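PDB 2G5D: GNA33 from Neisseria gonorrhoeae FA 1090, which probably cleaves the beta-1,4 glycosidic bond between N-acetylmuramic acid and N-acetylglucosamine in peptidoglycan, forming a 1,6-anhydro bond in the N-acetylmuramic acid. Local coordinates for residues A[145-150]-A[197-202]; A[182-187]-A[205-210]; A[139-144]-A[223-228]. All coordinates share one frame; numbering follows the deposited sequence.

Contact 1 (A[145-150]-A[197-202]); sequences DDFISV and AIKGRF
I148 to V150 run antiparallel to I198 to G200. The two short segment axes come within 4.8 Å, with 154° between their directions. I148 with G200 and V150 with I198 are hydrogen-bonded pairs. S149 and K199 form the non-hydrogen-bonded pair between them. Four backbone bonds join the strands. The shortest is 2.8 Å, from I198 N to V150 O. The longest is 3.1 Å, from G200 N to I148 O. Strand 148-151 is an outermost strand of a five-stranded mixed sheet, and this contact joins it to the sheet.

On the S149 face, the F147 ring touches the aliphatic part of K199, with CZ 3.7 Å from CB. The K199 chain bends at chi2 (-75°), and NZ donates a 3.0 Å hydrogen bond to S149 OG. D262 forms a salt bridge with the same NZ. On the other face, I148 CD1 lies 3.9 Å from F202 CE1, the side chains crossing at about a right angle. V150 packs on I198 there, and F207 of the next strand touches I148, V150 and I198.

D146 lies alongside R201, pointing the same way, with OD2 3.2 Å from CD. Their charged ends do not pair: OD2 is bound to K224, OD1 to Y210, and R201 NH1 to E203. K199 is buried, but its amine has a hydroxyl and a carboxylate as partners, so it probably keeps its charge.

Contact 2 (A[182-187]-A[205-210]); sequences HTADLS and SRFLPY
The carbonyl oxygen of S205 takes two hydrogen bonds from T183. The backbone N lies 3.1 Å from S205 O and approaches from above the carbonyl plane. The hydroxyl OG1 is also 3.1 Å from S205 O, but donates in that plane. T183 OG1 sits between its own backbone N and carbonyl carbon (chi1 69°), which turns the hydroxyl to the same acceptor as the amide. The next bond runs the other way, from F207 N to T183 O. It is short at 2.6 Å and bent, with 141° at the hydrogen. R206 CA adds a CA-H...O contact to T183 O at 3.3 Å.

These bonds tie strand 182-184 to strand 206-209. The two run parallel, with 40° between their directions, and theirs is the one parallel pairing in a five-stranded mixed sheet. The chain leaves strand 182-184, forms strand 197-203, then turns back so that strand 206-209 fits between the two.

H182 sends its CB toward the other segment. Its ring atom CD2 is 3.4 Å from R206 O and 3.6 Å from S205 CA, and the ring also meets F202. On the face opposite T183 and R206, A184 CB touches F207 CB at 3.7 Å. From there the F207 ring leads away from A184 and meets the F202 ring, with I165 of strand 163-165 also in touch.

Contact 3 (A[139-144]-A[223-228]); sequences PIYGIP and GKAPIL
Y141 meets the 223-228 segment along one side of its side chain. CB lies 3.9 Å from the carbonyl oxygen of P226. CD2 comes next, 3.7 Å from A225 CB. Farther out, CE2 is 3.8 Å from I227 CG1. Y141 and I227 form a non-hydrogen-bonded antiparallel pair, and their side chains lie side by side, pointing the same way. With CG beside the backbone N (chi1 -61°), the Y141 ring lies next to P139, whose CB sits over one face toward the rim. P139 CB also touches I227 CG2. Beyond these segments the tyrosine side chain packs on Y312.

Two backbone bonds flank the pair. L228 N donates to I140 O at 2.7 Å and is nearly straight, with 166° at the hydrogen. G142 N donates to P226 O at 2.8 Å. Past G142 the strand pairing ends, and P144 packs on A225, CB to CB 4.0 Å.

The contact joins the end of strand 138-141 to the start of strand 227-231. I140 and L228 cross at about a right angle. Both touch I258 of strand 255-263 and F315 of strand 313-317, and I140 also reaches L237 and M240 of helix 234-243.

In the fold
Contacts 1 and 2 belong to one five-stranded sheet, in which strands 197-203 and 206-209 are neighbours. R201 and L208 share a backbone bond between them. Contact 3 pairs strands 138-141 and 227-231, outside that sheet, yet all three fall in the MltA-specific insert. Contact 1 is more buried and joins regular antiparallel bonding to buried charge. Contact 2 lies farthest from the chain centre, with exposed S205 and R206, and relies on a few backbone and hydroxyl bonds. Contact 3 is mostly apolar, with P226 and I227 exposed. Contacts 1 and 3 meet where D145 N bonds to K224 O, and Y210 OH links contact 2 to D146 of contact 1.

Contact 1 (A[145-150]-A[197-202])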
ATOM      1  N   ASP A 145       4.375 -13.172 -20.705  1.00 30.65           N
ATOM      2  CA  ASP A 145       5.579 -13.553 -21.446  1.00 30.35           C
ATOM      3  C   ASP A 145       6.113 -12.456 -22.373  1.00 30.45           C
ATOM      4  O   ASP A 145       7.288 -12.465 -22.735  1.00 30.63           O
ATOM      5  CB  ASP A 145       5.295 -14.802 -22.277  1.00 30.50           C
ATOM      6  CG  ASP A 145       4.884 -15.992 -21.436  1.00 30.51           C
ATOM      7  OD1 ASP A 145       4.952 -15.906 -20.185  1.00 31.05           O
ATOM      8  OD2 ASP A 145       4.499 -17.021 -22.040  1.00 29.65           O
ATOM      9  N   ASP A 146       5.251 -11.524 -22.767  1.00 30.35           N
ATOM     10  CA  ASP A 146       5.617 -10.476 -23.724  1.00 30.15           C
ATOM     11  C   ASP A 146       5.503  -9.074 -23.118  1.00 30.15           C
ATOM     12  O   ASP A 146       5.498  -8.072 -23.831  1.00 30.44           O
ATOM     13  CB  ASP A 146       4.735 -10.576 -24.975  1.00 30.07           C
ATOM     14  CG  ASP A 146       3.263 -10.288 -24.685  1.00 30.14           C
ATOM     15  OD1 ASP A 146       2.783 -10.603 -23.570  1.00 29.96           O
ATOM     16  OD2 ASP A 146       2.583  -9.743 -25.580  1.00 29.64           O
ATOM     17  N   PHE A 147       5.398  -9.013 -21.801  1.00 29.85           N
ATOM     18  CA  PHE A 147       5.245  -7.754 -21.090  1.00 29.80           C
ATOM     19  C   PHE A 147       6.632  -7.169 -20.858  1.00 29.61           C
ATOM     20  O   PHE A 147       7.441  -7.764 -20.157  1.00 29.88           O
ATOM     21  CB  PHE A 147       4.524  -8.020 -19.771  1.00 29.19           C
ATOM     22  CG  PHE A 147       4.283  -6.799 -18.934  1.00 29.67           C
ATOM     23  CD1 PHE A 147       3.110  -6.074 -19.069  1.00 29.96           C
ATOM     24  CD2 PHE A 147       5.209  -6.400 -17.974  1.00 29.57           C
ATOM     25  CE1 PHE A 147       2.870  -4.956 -18.276  1.00 29.59           C
ATOM     26  CE2 PHE A 147       4.979  -5.280 -17.190  1.00 29.54           C
ATOM     27  CZ  PHE A 147       3.796  -4.559 -17.345  1.00 28.23           C
ATOM     28  N   ILE A 148       6.910  -6.025 -21.479  1.00 29.90           N
ATOM     29  CA  ILE A 148       8.241  -5.405 -21.425  1.00 29.84           C
ATOM     30  C   ILE A 148       8.183  -4.001 -20.806  1.00 29.98           C
ATOM     31  O   ILE A 148       7.526  -3.097 -21.337  1.00 29.98           O
ATOM     32  CB  ILE A 148       8.964  -5.406 -22.831  1.00 29.89           C
ATOM     33  CG1 ILE A 148       9.618  -6.761 -23.117  1.00 29.49           C
ATOM     34  CG2 ILE A 148      10.061  -4.336 -22.919  1.00 29.68           C
ATOM     35  CD1 ILE A 148       8.792  -7.686 -23.951  1.00 29.21           C
ATOM     36  N   SER A 149       8.871  -3.837 -19.677  1.00 29.71           N
ATOM     37  CA  SER A 149       8.964  -2.542 -19.011  1.00 29.74           C
ATOM     38  C   SER A 149      10.199  -1.771 -19.471  1.00 29.87           C
ATOM     39  O   SER A 149      11.312  -2.300 -19.472  1.00 29.86           O
ATOM     40  CB  SER A 149       8.971  -2.713 -17.487  1.00 29.53           C
ATOM     41  OG  SER A 149       9.019  -1.457 -16.829  1.00 28.87           O
ATOM     42  N   VAL A 150       9.987  -0.519 -19.869  1.00 30.23           N
ATOM     43  CA  VAL A 150      11.079   0.381 -20.260  1.00 30.54           C
ATOM     44  C   VAL A 150      11.055   1.665 -19.412  1.00 30.77           C
ATOM     45  O   VAL A 150      10.010   2.313 -19.315  1.00 30.76           O
ATOM     46  CB  VAL A 150      11.020   0.752 -21.777  1.00 30.46           C
ATOM     47  CG1 VAL A 150      12.258   1.545 -22.188  1.00 30.38           C
ATOM     48  CG2 VAL A 150      10.882  -0.494 -22.648  1.00 30.37           C
ATOM     49  N   ALA A 197       7.941   4.656 -15.920  1.00 33.59           N
ATOM     50  CA  ALA A 197       8.269   3.696 -16.969  1.00 32.98           C
ATOM     51  C   ALA A 197       7.060   3.444 -17.858  1.00 32.64           C
ATOM     52  O   ALA A 197       5.916   3.620 -17.427  1.00 32.36           O
ATOM     53  CB  ALA A 197       8.734   2.379 -16.352  1.00 33.02           C
ATOM     54  N   ILE A 198       7.318   3.038 -19.102  1.00 32.28           N
ATOM     55  CA  ILE A 198       6.259   2.621 -20.022  1.00 31.69           C
ATOM     56  C   ILE A 198       6.204   1.099 -20.125  1.00 31.44           C
ATOM     57  O   ILE A 198       7.237   0.423 -20.101  1.00 31.06           O
ATOM     58  CB  ILE A 198       6.379   3.259 -21.439  1.00 31.80           C
ATOM     59  CG1 ILE A 198       7.733   2.931 -22.089  1.00 31.64           C
ATOM     60  CG2 ILE A 198       6.126   4.766 -21.372  1.00 31.75           C
ATOM     61  CD1 ILE A 198       7.704   2.894 -23.605  1.00 32.16           C
ATOM     62  N   LYS A 199       4.987   0.571 -20.229  1.00 31.07           N
ATOM     63  CA  LYS A 199       4.777  -0.870 -20.350  1.00 31.15           C
ATOM     64  C   LYS A 199       4.161  -1.222 -21.713  1.00 31.24           C
ATOM     65  O   LYS A 199       3.144  -0.643 -22.113  1.00 31.30           O
ATOM     66  CB  LYS A 199       3.889  -1.394 -19.206  1.00 30.76           C
ATOM     67  CG  LYS A 199       4.122  -0.738 -17.847  1.00 29.84           C
ATOM     68  CD  LYS A 199       5.406  -1.205 -17.180  1.00 29.25           C
ATOM     69  CE  LYS A 199       5.660  -0.436 -15.898  1.00 29.20           C
ATOM     70  NZ  LYS A 199       6.688  -1.080 -15.038  1.00 28.47           N
ATOM     71  N   GLY A 200       4.778  -2.168 -22.415  1.00 31.40           N
ATOM     72  CA  GLY A 200       4.304  -2.564 -23.737  1.00 31.89           C
ATOM     73  C   GLY A 200       4.792  -3.915 -24.223  1.00 32.50           C
ATOM     74  O   GLY A 200       5.301  -4.726 -23.443  1.00 32.58           O
ATOM     75  N   ARG A 201       4.618  -4.149 -25.522  1.00 32.89           N
ATOM     76  CA  ARG A 201       4.996  -5.406 -26.172  1.00 33.78           C
ATOM     77  C   ARG A 201       5.380  -5.159 -27.629  1.00 33.86           C
ATOM     78  O   ARG A 201       4.834  -4.261 -28.273  1.00 33.68           O
ATOM     79  CB  ARG A 201       3.847  -6.420 -26.102  1.00 33.91           C
ATOM     80  CG  ARG A 201       2.512  -5.889 -26.620  1.00 34.70           C
ATOM     81  CD  ARG A 201       1.462  -6.972 -26.756  1.00 34.75           C
ATOM     82  NE  ARG A 201       0.415  -6.548 -27.682  1.00 36.51           N
ATOM     83  CZ  ARG A 201       0.353  -6.897 -28.962  1.00 36.89           C
ATOM     84  NH1 ARG A 201       1.262  -7.706 -29.488  1.00 37.32           N
ATOM     85  NH2 ARG A 201      -0.629  -6.439 -29.721  1.00 38.11           N
ATOM     86  N   PHE A 202       6.313  -5.964 -28.138  1.00 34.32           N
ATOM     87  CA  PHE A 202       6.720  -5.902 -29.545  1.00 34.75           C
ATOM     88  C   PHE A 202       5.640  -6.518 -30.434  1.00 35.14           C
ATOM     89  O   PHE A 202       5.073  -7.564 -30.107  1.00 35.23           O
ATOM     90  CB  PHE A 202       8.049  -6.631 -29.779  1.00 34.65           C
ATOM     91  CG  PHE A 202       9.177  -6.172 -28.883  1.00 35.18           C
ATOM     92  CD1 PHE A 202       9.750  -7.049 -27.962  1.00 35.29           C
ATOM     93  CD2 PHE A 202       9.674  -4.873 -28.966  1.00 35.15           C
ATOM     94  CE1 PHE A 202      10.803  -6.636 -27.131  1.00 35.31           C
ATOM     95  CE2 PHE A 202      10.722  -4.452 -28.147  1.00 35.22           C
ATOM     96  CZ  PHE A 202      11.284  -5.335 -27.222  1.00 34.97           C
TER

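Contact 2 (A[182-187]-A[205-210])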
ATOM      1  N   HIS A 182      12.840  -2.011 -32.305  1.00 32.90           N
ATOM      2  CA  HIS A 182      11.420  -1.657 -32.537  1.00 32.78           C
ATOM      3  C   HIS A 182      11.169  -0.169 -32.269  1.00 32.79           C
ATOM      4  O   HIS A 182      11.834   0.431 -31.424  1.00 33.06           O
ATOM      5  CB  HIS A 182      10.499  -2.485 -31.632  1.00 32.76           C
ATOM      6  CG  HIS A 182      10.360  -3.917 -32.051  1.00 32.83           C
ATOM      7  ND1 HIS A 182      11.340  -4.861 -31.820  1.00 33.29           N
ATOM      8  CD2 HIS A 182       9.340  -4.574 -32.655  1.00 33.12           C
ATOM      9  CE1 HIS A 182      10.936  -6.035 -32.278  1.00 33.20           C
ATOM     10  NE2 HIS A 182       9.726  -5.888 -32.790  1.00 33.36           N
ATOM     11  N   THR A 183      10.202   0.418 -32.971  1.00 32.78           N
ATOM     12  CA  THR A 183       9.834   1.826 -32.765  1.00 32.97           C
ATOM     13  C   THR A 183       8.697   1.958 -31.759  1.00 33.17           C
ATOM     14  O   THR A 183       7.794   1.119 -31.728  1.00 33.22           O
ATOM     15  CB  THR A 183       9.375   2.512 -34.075  1.00 33.02           C
ATOM     16  OG1 THR A 183       8.113   1.965 -34.483  1.00 32.88           O
ATOM     17  CG2 THR A 183      10.412   2.341 -35.196  1.00 32.79           C
ATOM     18  N   ALA A 184       8.725   3.021 -30.957  1.00 33.47           N
ATOM     19  CA  ALA A 184       7.664   3.274 -29.973  1.00 33.65           C
ATOM     20  C   ALA A 184       7.011   4.641 -30.153  1.00 33.90           C
ATOM     21  O   ALA A 184       7.700   5.656 -30.291  1.00 34.03           O
ATOM     22  CB  ALA A 184       8.200   3.123 -28.558  1.00 33.74           C
ATOM     23  N   ASP A 185       5.679   4.657 -30.152  1.00 34.22           N
ATOM     24  CA  ASP A 185       4.917   5.896 -30.295  1.00 34.52           C
ATOM     25  C   ASP A 185       4.440   6.409 -28.940  1.00 34.57           C
ATOM     26  O   ASP A 185       3.382   5.999 -28.454  1.00 34.58           O
ATOM     27  CB  ASP A 185       3.720   5.687 -31.230  1.00 34.63           C
ATOM     28  CG  ASP A 185       3.129   6.997 -31.720  1.00 34.75           C
ATOM     29  OD1 ASP A 185       1.895   7.065 -31.899  1.00 35.29           O
ATOM     30  OD2 ASP A 185       3.899   7.957 -31.924  1.00 34.56           O
ATOM     31  N   LEU A 186       5.217   7.319 -28.350  1.00 34.68           N
ATOM     32  CA  LEU A 186       5.005   7.769 -26.967  1.00 34.84           C
ATOM     33  C   LEU A 186       3.693   8.513 -26.710  1.00 34.94           C
ATOM     34  O   LEU A 186       3.193   8.524 -25.584  1.00 34.84           O
ATOM     35  CB  LEU A 186       6.198   8.588 -26.461  1.00 34.83           C
ATOM     36  CG  LEU A 186       7.494   7.822 -26.156  1.00 34.89           C
ATOM     37  CD1 LEU A 186       8.532   8.764 -25.581  1.00 35.23           C
ATOM     38  CD2 LEU A 186       7.264   6.646 -25.206  1.00 35.04           C
ATOM     39  N   SER A 187       3.140   9.127 -27.752  1.00 35.06           N
ATOM     40  CA  SER A 187       1.831   9.769 -27.656  1.00 35.06           C
ATOM     41  C   SER A 187       0.705   8.760 -27.377  1.00 35.11           C
ATOM     42  O   SER A 187      -0.360   9.134 -26.883  1.00 35.28           O
ATOM     43  CB  SER A 187       1.537  10.558 -28.930  1.00 34.93           C
ATOM     44  OG  SER A 187       1.789   9.771 -30.080  1.00 34.77           O
ATOM     45  N   SER A 205       7.146  -4.083 -36.255  1.00 35.33           N
ATOM     46  CA  SER A 205       8.332  -3.316 -35.877  1.00 35.03           C
ATOM     47  C   SER A 205       7.901  -2.161 -34.972  1.00 34.77           C
ATOM     48  O   SER A 205       8.421  -1.047 -35.061  1.00 34.66           O
ATOM     49  CB  SER A 205       9.094  -2.814 -37.111  1.00 34.98           C
ATOM     50  OG  SER A 205       8.467  -1.678 -37.680  1.00 34.92           O
ATOM     51  N   ARG A 206       6.940  -2.445 -34.099  1.00 34.74           N
ATOM     52  CA  ARG A 206       6.404  -1.444 -33.184  1.00 34.56           C
ATOM     53  C   ARG A 206       6.483  -1.878 -31.725  1.00 34.46           C
ATOM     54  O   ARG A 206       6.558  -3.072 -31.421  1.00 34.41           O
ATOM     55  CB  ARG A 206       4.951  -1.124 -33.534  1.00 34.66           C
ATOM     56  CG  ARG A 206       4.736  -0.395 -34.857  1.00 34.98           C
ATOM     57  CD  ARG A 206       3.274  -0.006 -34.967  1.00 35.70           C
ATOM     58  NE  ARG A 206       3.018   0.963 -36.026  1.00 36.82           N
ATOM     59  CZ  ARG A 206       1.998   1.818 -36.024  1.00 36.94           C
ATOM     60  NH1 ARG A 206       1.148   1.840 -35.001  1.00 36.53           N
ATOM     61  NH2 ARG A 206       1.837   2.659 -37.039  1.00 36.53           N
ATOM     62  N   PHE A 207       6.470  -0.888 -30.836  1.00 34.24           N
ATOM     63  CA  PHE A 207       6.293  -1.090 -29.401  1.00 34.07           C
ATOM     64  C   PHE A 207       4.995  -0.379 -29.019  1.00 33.78           C
ATOM     65  O   PHE A 207       4.914   0.853 -29.059  1.00 33.87           O
ATOM     66  CB  PHE A 207       7.489  -0.518 -28.633  1.00 34.09           C
ATOM     67  CG  PHE A 207       7.634  -1.056 -27.232  1.00 34.29           C
ATOM     68  CD1 PHE A 207       7.193  -0.314 -26.134  1.00 34.22           C
ATOM     69  CD2 PHE A 207       8.223  -2.298 -27.008  1.00 33.89           C
ATOM     70  CE1 PHE A 207       7.329  -0.798 -24.841  1.00 32.80           C
ATOM     71  CE2 PHE A 207       8.365  -2.794 -25.713  1.00 33.69           C
ATOM     72  CZ  PHE A 207       7.914  -2.040 -24.628  1.00 33.48           C
ATOM     73  N   LEU A 208       3.978  -1.169 -28.690  1.00 33.42           N
ATOM     74  CA  LEU A 208       2.626  -0.668 -28.444  1.00 33.05           C
ATOM     75  C   LEU A 208       2.269  -0.793 -26.969  1.00 32.72           C
ATOM     76  O   LEU A 208       2.750  -1.717 -26.306  1.00 32.74           O
ATOM     77  CB  LEU A 208       1.607  -1.480 -29.250  1.00 33.17           C
ATOM     78  CG  LEU A 208       1.945  -1.940 -30.669  1.00 33.21           C
ATOM     79  CD1 LEU A 208       1.084  -3.136 -31.031  1.00 33.30           C
ATOM     80  CD2 LEU A 208       1.765  -0.801 -31.663  1.00 33.50           C
ATOM     81  N   PRO A 209       1.414   0.121 -26.451  1.00 32.27           N
ATOM     82  CA  PRO A 209       0.888  -0.011 -25.085  1.00 31.90           C
ATOM     83  C   PRO A 209       0.425  -1.441 -24.808  1.00 31.47           C
ATOM     84  O   PRO A 209      -0.096  -2.097 -25.712  1.00 31.22           O
ATOM     85  CB  PRO A 209      -0.306   0.948 -25.082  1.00 31.95           C
ATOM     86  CG  PRO A 209       0.089   2.014 -26.035  1.00 32.13           C
ATOM     87  CD  PRO A 209       0.910   1.343 -27.112  1.00 32.41           C
ATOM     88  N   TYR A 210       0.647  -1.931 -23.587  1.00 30.80           N
ATOM     89  CA  TYR A 210       0.204  -3.267 -23.233  1.00 30.44           C
ATOM     90  C   TYR A 210      -1.325  -3.325 -23.137  1.00 30.64           C
ATOM     91  O   TYR A 210      -1.997  -2.283 -23.111  1.00 31.00           O
ATOM     92  CB  TYR A 210       0.876  -3.806 -21.947  1.00 30.13           C
ATOM     93  CG  TYR A 210       0.924  -5.315 -21.958  1.00 29.38           C
ATOM     94  CD1 TYR A 210       0.029  -6.077 -21.197  1.00 29.14           C
ATOM     95  CD2 TYR A 210       1.814  -5.987 -22.799  1.00 28.94           C
ATOM     96  CE1 TYR A 210       0.046  -7.473 -21.255  1.00 28.70           C
ATOM     97  CE2 TYR A 210       1.842  -7.364 -22.862  1.00 28.62           C
ATOM     98  CZ  TYR A 210       0.956  -8.104 -22.087  1.00 28.91           C
ATOM     99  OH  TYR A 210       0.989  -9.474 -22.172  1.00 29.55           O
TER

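Contact 3 (A[139-144]-A[223-228])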
ATOM      1  N   PRO A 139      -8.863 -16.534 -13.816  1.00 30.22           N
ATOM      2  CA  PRO A 139      -7.405 -16.603 -13.664  1.00 30.35           C
ATOM      3  C   PRO A 139      -6.767 -15.338 -13.056  1.00 29.93           C
ATOM      4  O   PRO A 139      -7.152 -14.217 -13.406  1.00 30.11           O
ATOM      5  CB  PRO A 139      -6.919 -16.803 -15.108  1.00 30.21           C
ATOM      6  CG  PRO A 139      -7.996 -16.228 -15.947  1.00 30.58           C
ATOM      7  CD  PRO A 139      -9.263 -16.548 -15.234  1.00 30.40           C
ATOM      8  N   ILE A 140      -5.817 -15.535 -12.140  1.00 29.40           N
ATOM      9  CA  ILE A 140      -4.946 -14.460 -11.644  1.00 29.01           C
ATOM     10  C   ILE A 140      -3.653 -14.617 -12.410  1.00 28.99           C
ATOM     11  O   ILE A 140      -3.010 -15.664 -12.336  1.00 28.93           O
ATOM     12  CB  ILE A 140      -4.641 -14.554 -10.104  1.00 29.36           C
ATOM     13  CG1 ILE A 140      -5.858 -14.201  -9.240  1.00 29.44           C
ATOM     14  CG2 ILE A 140      -3.468 -13.596  -9.691  1.00 28.47           C
ATOM     15  CD1 ILE A 140      -7.081 -15.031  -9.436  1.00 28.16           C
ATOM     16  N   TYR A 141      -3.281 -13.583 -13.155  1.00 28.86           N
ATOM     17  CA  TYR A 141      -2.085 -13.625 -13.980  1.00 28.88           C
ATOM     18  C   TYR A 141      -0.873 -12.989 -13.306  1.00 29.00           C
ATOM     19  O   TYR A 141      -0.985 -11.960 -12.635  1.00 29.25           O
ATOM     20  CB  TYR A 141      -2.313 -12.897 -15.307  1.00 28.46           C
ATOM     21  CG  TYR A 141      -3.402 -13.452 -16.180  1.00 28.76           C
ATOM     22  CD1 TYR A 141      -4.648 -12.842 -16.218  1.00 27.59           C
ATOM     23  CD2 TYR A 141      -3.168 -14.549 -17.022  1.00 27.98           C
ATOM     24  CE1 TYR A 141      -5.657 -13.325 -17.033  1.00 30.47           C
ATOM     25  CE2 TYR A 141      -4.169 -15.039 -17.859  1.00 28.38           C
ATOM     26  CZ  TYR A 141      -5.409 -14.424 -17.861  1.00 29.44           C
ATOM     27  OH  TYR A 141      -6.415 -14.893 -18.659  1.00 28.40           O
ATOM     28  N   GLY A 142       0.283 -13.612 -13.509  1.00 29.18           N
ATOM     29  CA  GLY A 142       1.559 -12.986 -13.221  1.00 29.75           C
ATOM     30  C   GLY A 142       2.010 -12.178 -14.418  1.00 30.14           C
ATOM     31  O   GLY A 142       1.248 -11.998 -15.371  1.00 30.93           O
ATOM     32  N   ILE A 143       3.242 -11.678 -14.370  1.00 30.31           N
ATOM     33  CA  ILE A 143       3.812 -10.921 -15.489  1.00 30.60           C
ATOM     34  C   ILE A 143       3.816 -11.743 -16.797  1.00 30.75           C
ATOM     35  O   ILE A 143       4.440 -12.808 -16.867  1.00 31.13           O
ATOM     36  CB  ILE A 143       5.224 -10.366 -15.155  1.00 30.47           C
ATOM     37  CG1 ILE A 143       5.134  -9.337 -14.022  1.00 29.94           C
ATOM     38  CG2 ILE A 143       5.875  -9.744 -16.398  1.00 30.90           C
ATOM     39  CD1 ILE A 143       6.431  -9.135 -13.254  1.00 30.47           C
ATOM     40  N   PRO A 144       3.104 -11.252 -17.829  1.00 30.37           N
ATOM     41  CA  PRO A 144       3.006 -11.929 -19.127  1.00 30.59           C
ATOM     42  C   PRO A 144       4.355 -12.195 -19.801  1.00 30.44           C
ATOM     43  O   PRO A 144       5.348 -11.529 -19.501  1.00 30.63           O
ATOM     44  CB  PRO A 144       2.174 -10.958 -19.965  1.00 30.25           C
ATOM     45  CG  PRO A 144       1.417 -10.168 -18.982  1.00 30.17           C
ATOM     46  CD  PRO A 144       2.322 -10.006 -17.809  1.00 30.42           C
ATOM     47  N   GLY A 223      -2.688 -18.059 -23.229  1.00 32.74           N
ATOM     48  CA  GLY A 223      -1.492 -18.740 -23.716  1.00 32.58           C
ATOM     49  C   GLY A 223      -0.169 -18.009 -23.551  1.00 32.63           C
ATOM     50  O   GLY A 223       0.863 -18.513 -23.986  1.00 32.62           O
ATOM     51  N   LYS A 224      -0.175 -16.830 -22.928  1.00 32.49           N
ATOM     52  CA  LYS A 224       1.045 -16.009 -22.875  1.00 32.65           C
ATOM     53  C   LYS A 224       1.299 -15.306 -21.531  1.00 32.76           C
ATOM     54  O   LYS A 224       1.982 -14.276 -21.475  1.00 32.76           O
ATOM     55  CB  LYS A 224       1.081 -15.002 -24.037  1.00 32.60           C
ATOM     56  CG  LYS A 224      -0.031 -13.953 -24.021  1.00 33.01           C
ATOM     57  CD  LYS A 224       0.213 -12.898 -25.072  1.00 33.32           C
ATOM     58  CE  LYS A 224      -0.565 -11.637 -24.753  1.00 33.34           C
ATOM     59  NZ  LYS A 224      -0.431 -10.650 -25.861  1.00 33.23           N
ATOM     60  N   ALA A 225       0.747 -15.863 -20.458  1.00 32.93           N
ATOM     61  CA  ALA A 225       0.996 -15.359 -19.112  1.00 32.76           C
ATOM     62  C   ALA A 225       0.830 -16.483 -18.096  1.00 32.89           C
ATOM     63  O   ALA A 225      -0.093 -17.292 -18.220  1.00 32.45           O
ATOM     64  CB  ALA A 225       0.063 -14.201 -18.784  1.00 33.01           C
ATOM     65  N   PRO A 226       1.730 -16.542 -17.090  1.00 33.00           N
ATOM     66  CA  PRO A 226       1.546 -17.509 -15.999  1.00 33.19           C
ATOM     67  C   PRO A 226       0.277 -17.192 -15.212  1.00 33.50           C
ATOM     68  O   PRO A 226      -0.040 -16.018 -15.001  1.00 34.19           O
ATOM     69  CB  PRO A 226       2.789 -17.308 -15.125  1.00 32.78           C
ATOM     70  CG  PRO A 226       3.296 -15.959 -15.463  1.00 32.80           C
ATOM     71  CD  PRO A 226       2.943 -15.726 -16.906  1.00 32.85           C
ATOM     72  N   ILE A 227      -0.460 -18.234 -14.839  1.00 33.51           N
ATOM     73  CA  ILE A 227      -1.646 -18.105 -13.998  1.00 33.25           C
ATOM     74  C   ILE A 227      -1.312 -18.619 -12.589  1.00 33.09           C
ATOM     75  O   ILE A 227      -0.833 -19.746 -12.421  1.00 32.88           O
ATOM     76  CB  ILE A 227      -2.857 -18.858 -14.607  1.00 33.40           C
ATOM     77  CG1 ILE A 227      -3.272 -18.198 -15.923  1.00 33.42           C
ATOM     78  CG2 ILE A 227      -4.040 -18.882 -13.643  1.00 32.36           C
ATOM     79  CD1 ILE A 227      -3.797 -19.174 -16.965  1.00 33.85           C
ATOM     80  N   LEU A 228      -1.556 -17.780 -11.585  1.00 32.49           N
ATOM     81  CA  LEU A 228      -1.180 -18.102 -10.211  1.00 32.66           C
ATOM     82  C   LEU A 228      -2.293 -18.829  -9.462  1.00 32.32           C
ATOM     83  O   LEU A 228      -2.084 -19.354  -8.370  1.00 33.16           O
ATOM     84  CB  LEU A 228      -0.764 -16.833  -9.454  1.00 32.59           C
ATOM     85  CG  LEU A 228       0.199 -15.852 -10.145  1.00 32.71           C
ATOM     86  CD1 LEU A 228       0.419 -14.649  -9.254  1.00 31.73           C
ATOM     87  CD2 LEU A 228       1.528 -16.482 -10.515  1.00 32.55           C
TER